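Local coordinates for 3-dehydroshikimate dehydratase (Pseudomonas putida, PDB 5HMQ), which converts 3-dehydroshikimate to protocatechuate with the help of a divalent metal cation, in quinate and shikimate degradation, at residues D96-G110 / G130-V144. Residues are numbered along the deposited sequence; the frame is centred on the assembly and turned at random.
Sequences DLVLVCSNVQADALG and GLRIGYEALAWGRHV. With MG (magnesium ion), chain K.
Strands 97-101 and 132-136 run parallel at 31°, in register from Leu97 beside Arg132 to Cys101 beside Glu136, and backbone hydrogen bonds run from Arg132 N–Asp96 O to Ser102 N–Glu136 O. At the N-terminal end, Arg132, bent at chi3, brings NH1 to Asp96 OD2 (3.3 Å) in a salt bridge; the bond is nearly straight (170°), and Leu97 CB lies over one guanidinium face. Val98 CG1 packs on Ile133 CD1 (3.5 Å) on the face turned to helix 112-128, which links the two strands in a beta-alpha-beta unit of the TIM barrel. Into the barrel instead points Glu136: with CG anti to its own N (175°) and the chain extended, OE1 binds the magnesium ion at 2.1 Å, joined by Asp167, Gln193 and Glu241 in the catalytic metal site, while Leu99 CD2 rests against Glu136 OE2 (3.4 Å). Beyond the strands, buried Ser102 OG donates to Val144 O (2.8 Å) and accepts from Leu138 N (2.9 Å), joining two points of the loop that follows strand 132-136. Further out, His143 NE2 donates to Ala108 O (2.6 Å), which lies in the ring plane; Gly110 CA sits over one face of this imidazole and Arg142 CG over the other.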
ATOM      1  N   ASP C  96      15.558  -6.499  30.418  1.00 38.71           N
ATOM      2  CA  ASP C  96      16.846  -6.970  30.911  1.00 40.54           C
ATOM      3  C   ASP C  96      17.724  -7.581  29.825  1.00 40.67           C
ATOM      4  O   ASP C  96      18.791  -8.119  30.141  1.00 40.43           O
ATOM      5  CB  ASP C  96      16.640  -7.984  32.045  1.00 42.27           C
ATOM      6  CG  ASP C  96      16.307  -9.376  31.536  1.00 44.98           C
ATOM      7  OD1 ASP C  96      15.601  -9.492  30.512  1.00 45.66           O
ATOM      8  OD2 ASP C  96      16.756 -10.359  32.162  1.00 45.84           O
ATOM      9  N   LEU C  97      17.325  -7.497  28.558  1.00 36.83           N
ATOM     10  CA  LEU C  97      18.060  -8.137  27.475  1.00 37.85           C
ATOM     11  C   LEU C  97      18.286  -7.143  26.348  1.00 38.72           C
ATOM     12  O   LEU C  97      17.351  -6.455  25.925  1.00 38.05           O
ATOM     13  CB  LEU C  97      17.311  -9.369  26.954  1.00 37.86           C
ATOM     14  CG  LEU C  97      17.984 -10.146  25.819  1.00 40.99           C
ATOM     15  CD1 LEU C  97      19.339 -10.686  26.253  1.00 38.18           C
ATOM     16  CD2 LEU C  97      17.085 -11.276  25.334  1.00 39.23           C
ATOM     17  N   VAL C  98      19.525  -7.077  25.864  1.00 36.67           N
ATOM     18  CA  VAL C  98      19.894  -6.215  24.749  1.00 38.36           C
ATOM     19  C   VAL C  98      20.566  -7.067  23.681  1.00 40.34           C
ATOM     20  O   VAL C  98      21.364  -7.957  23.993  1.00 38.94           O
ATOM     21  CB  VAL C  98      20.814  -5.057  25.195  1.00 38.80           C
ATOM     22  CG1 VAL C  98      22.026  -5.584  25.946  1.00 35.84           C
ATOM     23  CG2 VAL C  98      21.238  -4.202  24.002  1.00 36.25           C
ATOM     24  N   LEU C  99      20.222  -6.807  22.422  1.00 42.33           N
ATOM     25  CA  LEU C  99      20.806  -7.520  21.295  1.00 37.90           C
ATOM     26  C   LEU C  99      22.066  -6.800  20.833  1.00 38.63           C
ATOM     27  O   LEU C  99      22.039  -5.596  20.562  1.00 39.43           O
ATOM     28  CB  LEU C  99      19.801  -7.634  20.146  1.00 39.83           C
ATOM     29  CG  LEU C  99      20.162  -8.446  18.892  1.00 41.33           C
ATOM     30  CD1 LEU C  99      18.897  -8.993  18.251  1.00 39.70           C
ATOM     31  CD2 LEU C  99      20.946  -7.628  17.872  1.00 42.33           C
ATOM     32  N   VAL C 100      23.164  -7.540  20.750  1.00 40.04           N
ATOM     33  CA  VAL C 100      24.420  -7.045  20.207  1.00 39.10           C
ATOM     34  C   VAL C 100      24.648  -7.769  18.888  1.00 42.50           C
ATOM     35  O   VAL C 100      24.822  -8.994  18.868  1.00 41.92           O
ATOM     36  CB  VAL C 100      25.592  -7.264  21.173  1.00 39.24           C
ATOM     37  CG1 VAL C 100      26.915  -6.938  20.494  1.00 40.25           C
ATOM     38  CG2 VAL C 100      25.411  -6.425  22.431  1.00 36.64           C
ATOM     39  N   CYS C 101      24.630  -7.026  17.786  1.00 41.55           N
ATOM     40  CA  CYS C 101      24.856  -7.619  16.477  1.00 42.05           C
ATOM     41  C   CYS C 101      26.329  -7.504  16.104  1.00 42.64           C
ATOM     42  O   CYS C 101      27.005  -6.530  16.448  1.00 44.30           O
ATOM     43  CB  CYS C 101      23.975  -6.963  15.410  1.00 41.80           C
ATOM     44  SG  CYS C 101      23.953  -5.159  15.421  1.00 43.37           S
ATOM     45  N   SER C 102      26.819  -8.519  15.400  1.00 42.30           N
ATOM     46  CA  SER C 102      28.250  -8.647  15.160  1.00 44.22           C
ATOM     47  C   SER C 102      28.794  -7.438  14.406  1.00 46.09           C
ATOM     48  O   SER C 102      28.084  -6.778  13.642  1.00 44.46           O
ATOM     49  CB  SER C 102      28.540  -9.933  14.384  1.00 45.17           C
ATOM     50  OG  SER C 102      27.800  -9.987  13.176  1.00 44.95           O
ATOM     51  N   ASN C 103      30.073  -7.152  14.641  1.00 48.68           N
ATOM     52  CA  ASN C 103      30.708  -5.960  14.096  1.00 46.74           C
ATOM     53  C   ASN C 103      30.729  -6.001  12.573  1.00 48.22           C
ATOM     54  O   ASN C 103      30.958  -7.049  11.964  1.00 50.06           O
ATOM     55  CB  ASN C 103      32.136  -5.841  14.635  1.00 48.64           C
ATOM     56  CG  ASN C 103      32.633  -4.410  14.667  1.00 50.78           C
ATOM     57  OD1 ASN C 103      32.434  -3.651  13.718  1.00 52.61           O
ATOM     58  ND2 ASN C 103      33.299  -4.038  15.753  1.00 49.50           N
ATOM     59  N   VAL C 104      30.496  -4.846  11.957  1.00 49.23           N
ATOM     60  CA  VAL C 104      30.544  -4.720  10.504  1.00 51.20           C
ATOM     61  C   VAL C 104      31.639  -3.780  10.025  1.00 51.09           C
ATOM     62  O   VAL C 104      31.864  -3.695   8.808  1.00 52.80           O
ATOM     63  CB  VAL C 104      29.183  -4.272   9.928  1.00 48.23           C
ATOM     64  CG1 VAL C 104      28.093  -5.257  10.316  1.00 48.25           C
ATOM     65  CG2 VAL C 104      28.839  -2.866  10.403  1.00 43.74           C
ATOM     66  N   GLN C 105      32.326  -3.078  10.924  1.00 52.46           N
ATOM     67  CA  GLN C 105      33.371  -2.153  10.509  1.00 50.87           C
ATOM     68  C   GLN C 105      34.484  -2.897   9.777  1.00 52.08           C
ATOM     69  O   GLN C 105      34.817  -4.040  10.102  1.00 53.76           O
ATOM     70  CB  GLN C 105      33.942  -1.420  11.723  1.00 48.03           C
ATOM     71  CG  GLN C 105      32.914  -0.613  12.500  1.00 45.89           C
ATOM     72  CD  GLN C 105      32.279   0.485  11.673  1.00 47.95           C
ATOM     73  OE1 GLN C 105      32.966   1.241  10.987  1.00 48.02           O
ATOM     74  NE2 GLN C 105      30.957   0.583  11.741  1.00 46.21           N
ATOM     75  N   ALA C 106      35.065  -2.232   8.778  1.00 53.95           N
ATOM     76  CA  ALA C 106      36.115  -2.868   7.989  1.00 54.51           C
ATOM     77  C   ALA C 106      37.412  -2.996   8.776  1.00 52.17           C
ATOM     78  O   ALA C 106      38.169  -3.950   8.569  1.00 52.59           O
ATOM     79  CB  ALA C 106      36.349  -2.086   6.696  1.00 53.71           C
ATOM     80  N   ASP C 107      37.681  -2.052   9.678  1.00 53.24           N
ATOM     81  CA  ASP C 107      38.891  -2.041  10.487  1.00 56.28           C
ATOM     82  C   ASP C 107      38.711  -2.744  11.831  1.00 57.03           C
ATOM     83  O   ASP C 107      39.483  -2.486  12.763  1.00 54.42           O
ATOM     84  CB  ASP C 107      39.358  -0.599  10.703  1.00 55.54           C
ATOM     85  CG  ASP C 107      38.292   0.268  11.342  1.00 60.84           C
ATOM     86  OD1 ASP C 107      37.108  -0.135  11.327  1.00 63.79           O
ATOM     87  OD2 ASP C 107      38.635   1.357  11.852  1.00 60.62           O
ATOM     88  N   ALA C 108      37.726  -3.631  11.943  1.00 53.74           N
ATOM     89  CA  ALA C 108      37.454  -4.335  13.188  1.00 55.80           C
ATOM     90  C   ALA C 108      38.440  -5.479  13.380  1.00 56.58           C
ATOM     91  O   ALA C 108      38.846  -6.139  12.418  1.00 54.63           O
ATOM     92  CB  ALA C 108      36.021  -4.868  13.202  1.00 54.25           C
ATOM     93  N   LEU C 109      38.825  -5.718  14.631  1.00 57.46           N
ATOM     94  CA  LEU C 109      39.800  -6.759  14.919  1.00 58.06           C
ATOM     95  C   LEU C 109      39.105  -8.114  14.879  1.00 57.11           C
ATOM     96  O   LEU C 109      37.960  -8.250  15.319  1.00 56.89           O
ATOM     97  CB  LEU C 109      40.425  -6.556  16.304  1.00 58.33           C
ATOM     98  CG  LEU C 109      41.050  -5.203  16.656  1.00 57.85           C
ATOM     99  CD1 LEU C 109      41.575  -5.183  18.097  1.00 59.03           C
ATOM    100  CD2 LEU C 109      42.088  -4.740  15.669  1.00 54.65           C
ATOM    101  N   GLY C 110      39.803  -9.121  14.357  1.00 54.17           N
ATOM    102  CA  GLY C 110      39.208 -10.441  14.243  1.00 55.51           C
ATOM    103  C   GLY C 110      39.836 -11.570  15.039  1.00 57.86           C
ATOM    104  O   GLY C 110      39.438 -12.727  14.871  1.00 58.49           O
ATOM    105  N   GLY C 130      22.745  -6.641  36.466  1.00 40.32           N
ATOM    106  CA  GLY C 130      21.568  -7.485  36.412  1.00 39.36           C
ATOM    107  C   GLY C 130      20.923  -7.575  35.051  1.00 40.56           C
ATOM    108  O   GLY C 130      19.704  -7.752  34.960  1.00 39.52           O
ATOM    109  N   LEU C 131      21.710  -7.459  33.987  1.00 42.98           N
ATOM    110  CA  LEU C 131      21.223  -7.460  32.617  1.00 41.97           C
ATOM    111  C   LEU C 131      21.916  -8.567  31.829  1.00 42.54           C
ATOM    112  O   LEU C 131      22.850  -9.216  32.307  1.00 42.65           O
ATOM    113  CB  LEU C 131      21.440  -6.092  31.959  1.00 40.99           C
ATOM    114  CG  LEU C 131      20.876  -4.922  32.778  1.00 39.57           C
ATOM    115  CD1 LEU C 131      21.261  -3.584  32.169  1.00 40.65           C
ATOM    116  CD2 LEU C 131      19.366  -5.031  32.932  1.00 36.91           C
ATOM    117  N   ARG C 132      21.438  -8.779  30.604  1.00 40.77           N
ATOM    118  CA  ARG C 132      21.878  -9.884  29.767  1.00 40.85           C
ATOM    119  C   ARG C 132      22.253  -9.384  28.378  1.00 43.01           C
ATOM    120  O   ARG C 132      21.640  -8.452  27.848  1.00 40.98           O
ATOM    121  CB  ARG C 132      20.762 -10.929  29.691  1.00 42.65           C
ATOM    122  CG  ARG C 132      20.459 -11.577  31.039  1.00 43.21           C
ATOM    123  CD  ARG C 132      19.080 -12.221  31.073  1.00 41.42           C
ATOM    124  NE  ARG C 132      18.843 -13.202  30.023  1.00 42.40           N
ATOM    125  CZ  ARG C 132      17.691 -13.308  29.366  1.00 39.56           C
ATOM    126  NH1 ARG C 132      16.690 -12.484  29.648  1.00 38.31           N
ATOM    127  NH2 ARG C 132      17.542 -14.229  28.428  1.00 45.97           N
ATOM    128  N   ILE C 133      23.261 -10.022  27.787  1.00 41.62           N
ATOM    129  CA  ILE C 133      23.716  -9.722  26.435  1.00 41.40           C
ATOM    130  C   ILE C 133      23.318 -10.878  25.529  1.00 43.51           C
ATOM    131  O   ILE C 133      23.643 -12.037  25.812  1.00 43.76           O
ATOM    132  CB  ILE C 133      25.237  -9.491  26.377  1.00 43.13           C
ATOM    133  CG1 ILE C 133      25.659  -8.353  27.303  1.00 44.37           C
ATOM    134  CG2 ILE C 133      25.673  -9.189  24.950  1.00 40.15           C
ATOM    135  CD1 ILE C 133      25.123  -7.006  26.904  1.00 43.65           C
ATOM    136  N   GLY C 134      22.613 -10.563  24.445  1.00 42.41           N
ATOM    137  CA  GLY C 134      22.338 -11.540  23.410  1.00 43.11           C
ATOM    138  C   GLY C 134      23.101 -11.223  22.140  1.00 41.79           C
ATOM    139  O   GLY C 134      22.900 -10.164  21.541  1.00 44.49           O
ATOM    140  N   TYR C 135      23.979 -12.130  21.718  1.00 41.61           N
ATOM    141  CA  TYR C 135      24.896 -11.891  20.611  1.00 41.22           C
ATOM    142  C   TYR C 135      24.309 -12.476  19.329  1.00 42.81           C
ATOM    143  O   TYR C 135      24.023 -13.676  19.265  1.00 46.20           O
ATOM    144  CB  TYR C 135      26.263 -12.503  20.918  1.00 41.32           C
ATOM    145  CG  TYR C 135      27.370 -12.129  19.956  1.00 44.89           C
ATOM    146  CD1 TYR C 135      27.501 -10.829  19.481  1.00 45.30           C
ATOM    147  CD2 TYR C 135      28.303 -13.073  19.548  1.00 45.34           C
ATOM    148  CE1 TYR C 135      28.524 -10.487  18.609  1.00 44.89           C
ATOM    149  CE2 TYR C 135      29.325 -12.742  18.679  1.00 45.88           C
ATOM    150  CZ  TYR C 135      29.432 -11.448  18.213  1.00 47.01           C
ATOM    151  OH  TYR C 135      30.454 -11.122  17.348  1.00 47.84           O
ATOM    152  N   GLU C 136      24.130 -11.626  18.318  1.00 41.18           N
ATOM    153  CA  GLU C 136      23.546 -12.014  17.039  1.00 43.49           C
ATOM    154  C   GLU C 136      24.556 -11.784  15.926  1.00 43.51           C
ATOM    155  O   GLU C 136      25.189 -10.725  15.866  1.00 44.56           O
ATOM    156  CB  GLU C 136      22.272 -11.216  16.743  1.00 44.50           C
ATOM    157  CG  GLU C 136      21.674 -11.492  15.367  1.00 44.21           C
ATOM    158  CD  GLU C 136      20.719 -10.405  14.913  1.00 43.32           C
ATOM    159  OE1 GLU C 136      19.558 -10.725  14.578  1.00 39.43           O
ATOM    160  OE2 GLU C 136      21.128  -9.225  14.908  1.00 42.55           O
ATOM    161  N   ALA C 137      24.704 -12.770  15.046  1.00 42.17           N
ATOM    162  CA  ALA C 137      25.557 -12.639  13.872  1.00 41.85           C
ATOM    163  C   ALA C 137      24.757 -12.034  12.726  1.00 44.75           C
ATOM    164  O   ALA C 137      23.714 -12.571  12.335  1.00 42.93           O
ATOM    165  CB  ALA C 137      26.128 -13.993  13.453  1.00 41.36           C
ATOM    166  N   LEU C 138      25.231 -10.909  12.203  1.00 46.25           N
ATOM    167  CA  LEU C 138      24.720 -10.403  10.941  1.00 45.17           C
ATOM    168  C   LEU C 138      25.339 -11.196   9.799  1.00 43.82           C
ATOM    169  O   LEU C 138      26.528 -11.519   9.829  1.00 44.32           O
ATOM    170  CB  LEU C 138      25.031  -8.915  10.786  1.00 43.13           C
ATOM    171  CG  LEU C 138      24.469  -8.002  11.876  1.00 43.17           C
ATOM    172  CD1 LEU C 138      24.914  -6.564  11.654  1.00 45.00           C
ATOM    173  CD2 LEU C 138      22.953  -8.094  11.936  1.00 42.57           C
ATOM    174  N   ALA C 139      24.523 -11.520   8.792  1.00 45.02           N
ATOM    175  CA  ALA C 139      25.016 -12.291   7.655  1.00 44.08           C
ATOM    176  C   ALA C 139      26.157 -11.593   6.926  1.00 43.45           C
ATOM    177  O   ALA C 139      26.903 -12.252   6.196  1.00 46.20           O
ATOM    178  CB  ALA C 139      23.875 -12.583   6.680  1.00 45.03           C
ATOM    179  N   TRP C 140      26.311 -10.281   7.107  1.00 43.97           N
ATOM    180  CA  TRP C 140      27.397  -9.520   6.505  1.00 45.40           C
ATOM    181  C   TRP C 140      28.421  -9.053   7.536  1.00 47.59           C
ATOM    182  O   TRP C 140      29.129  -8.069   7.300  1.00 49.85           O
ATOM    183  CB  TRP C 140      26.837  -8.323   5.734  1.00 42.09           C
ATOM    184  CG  TRP C 140      25.920  -7.474   6.554  1.00 43.21           C
ATOM    185  CD1 TRP C 140      26.259  -6.382   7.297  1.00 42.07           C
ATOM    186  CD2 TRP C 140      24.507  -7.648   6.716  1.00 42.06           C
ATOM    187  NE1 TRP C 140      25.145  -5.864   7.912  1.00 43.81           N
ATOM    188  CE2 TRP C 140      24.057  -6.627   7.575  1.00 41.53           C
ATOM    189  CE3 TRP C 140      23.579  -8.571   6.219  1.00 41.90           C
ATOM    190  CZ2 TRP C 140      22.717  -6.495   7.943  1.00 42.73           C
ATOM    191  CZ3 TRP C 140      22.252  -8.442   6.587  1.00 42.94           C
ATOM    192  CH2 TRP C 140      21.832  -7.410   7.441  1.00 42.25           C
ATOM    193  N   GLY C 141      28.505  -9.735   8.677  1.00 48.31           N
ATOM    194  CA  GLY C 141      29.500  -9.377   9.672  1.00 45.92           C
ATOM    195  C   GLY C 141      30.914  -9.515   9.142  1.00 47.26           C
ATOM    196  O   GLY C 141      31.222 -10.398   8.339  1.00 48.60           O
ATOM    197  N   ARG C 142      31.789  -8.621   9.609  1.00 51.86           N
ATOM    198  CA  ARG C 142      33.170  -8.613   9.132  1.00 49.57           C
ATOM    199  C   ARG C 142      33.920  -9.880   9.531  1.00 52.02           C
ATOM    200  O   ARG C 142      34.641 -10.462   8.713  1.00 56.72           O
ATOM    201  CB  ARG C 142      33.896  -7.372   9.648  1.00 51.86           C
ATOM    202  CG  ARG C 142      35.337  -7.325   9.209  1.00 54.56           C
ATOM    203  CD  ARG C 142      35.489  -6.922   7.760  1.00 53.88           C
ATOM    204  NE  ARG C 142      36.896  -6.718   7.430  1.00 56.59           N
ATOM    205  CZ  ARG C 142      37.766  -7.708   7.244  1.00 58.09           C
ATOM    206  NH1 ARG C 142      37.376  -8.974   7.355  1.00 57.68           N
ATOM    207  NH2 ARG C 142      39.030  -7.436   6.948  1.00 60.53           N
ATOM    208  N   HIS C 143      33.773 -10.318  10.777  1.00 51.66           N
ATOM    209  CA  HIS C 143      34.442 -11.519  11.261  1.00 50.47           C
ATOM    210  C   HIS C 143      33.488 -12.599  11.745  1.00 51.67           C
ATOM    211  O   HIS C 143      33.849 -13.777  11.713  1.00 51.60           O
ATOM    212  CB  HIS C 143      35.416 -11.179  12.401  1.00 52.50           C
ATOM    213  CG  HIS C 143      36.474 -10.189  12.024  1.00 52.62           C
ATOM    214  ND1 HIS C 143      37.443 -10.459  11.082  1.00 49.48           N
ATOM    215  CD2 HIS C 143      36.716  -8.931  12.463  1.00 54.01           C
ATOM    216  CE1 HIS C 143      38.237  -9.411  10.957  1.00 50.40           C
ATOM    217  NE2 HIS C 143      37.818  -8.470  11.784  1.00 51.27           N
ATOM    218  N   VAL C 144      32.290 -12.235  12.193  1.00 47.65           N
ATOM    219  CA  VAL C 144      31.310 -13.181  12.715  1.00 45.90           C
ATOM    220  C   VAL C 144      30.033 -13.016  11.904  1.00 47.01           C
ATOM    221  O   VAL C 144      29.368 -11.974  11.986  1.00 47.60           O
ATOM    222  CB  VAL C 144      31.042 -12.961  14.209  1.00 45.80           C
ATOM    223  CG1 VAL C 144      29.978 -13.924  14.707  1.00 47.05           C
ATOM    224  CG2 VAL C 144      32.329 -13.114  15.006  1.00 46.18           C
TER
HETATM  225 MG    MG K 701      17.886  -9.882  13.722  1.00 43.93          MG
HETATM  226  O   HOH W   1      31.876  -9.578  12.826  1.00 47.09           O
HETATM  227  O   HOH W   2      18.203  -8.326  14.983  1.00 41.67           O
HETATM  228  O   HOH W   3      18.860  -8.833  12.356  1.00 45.79           O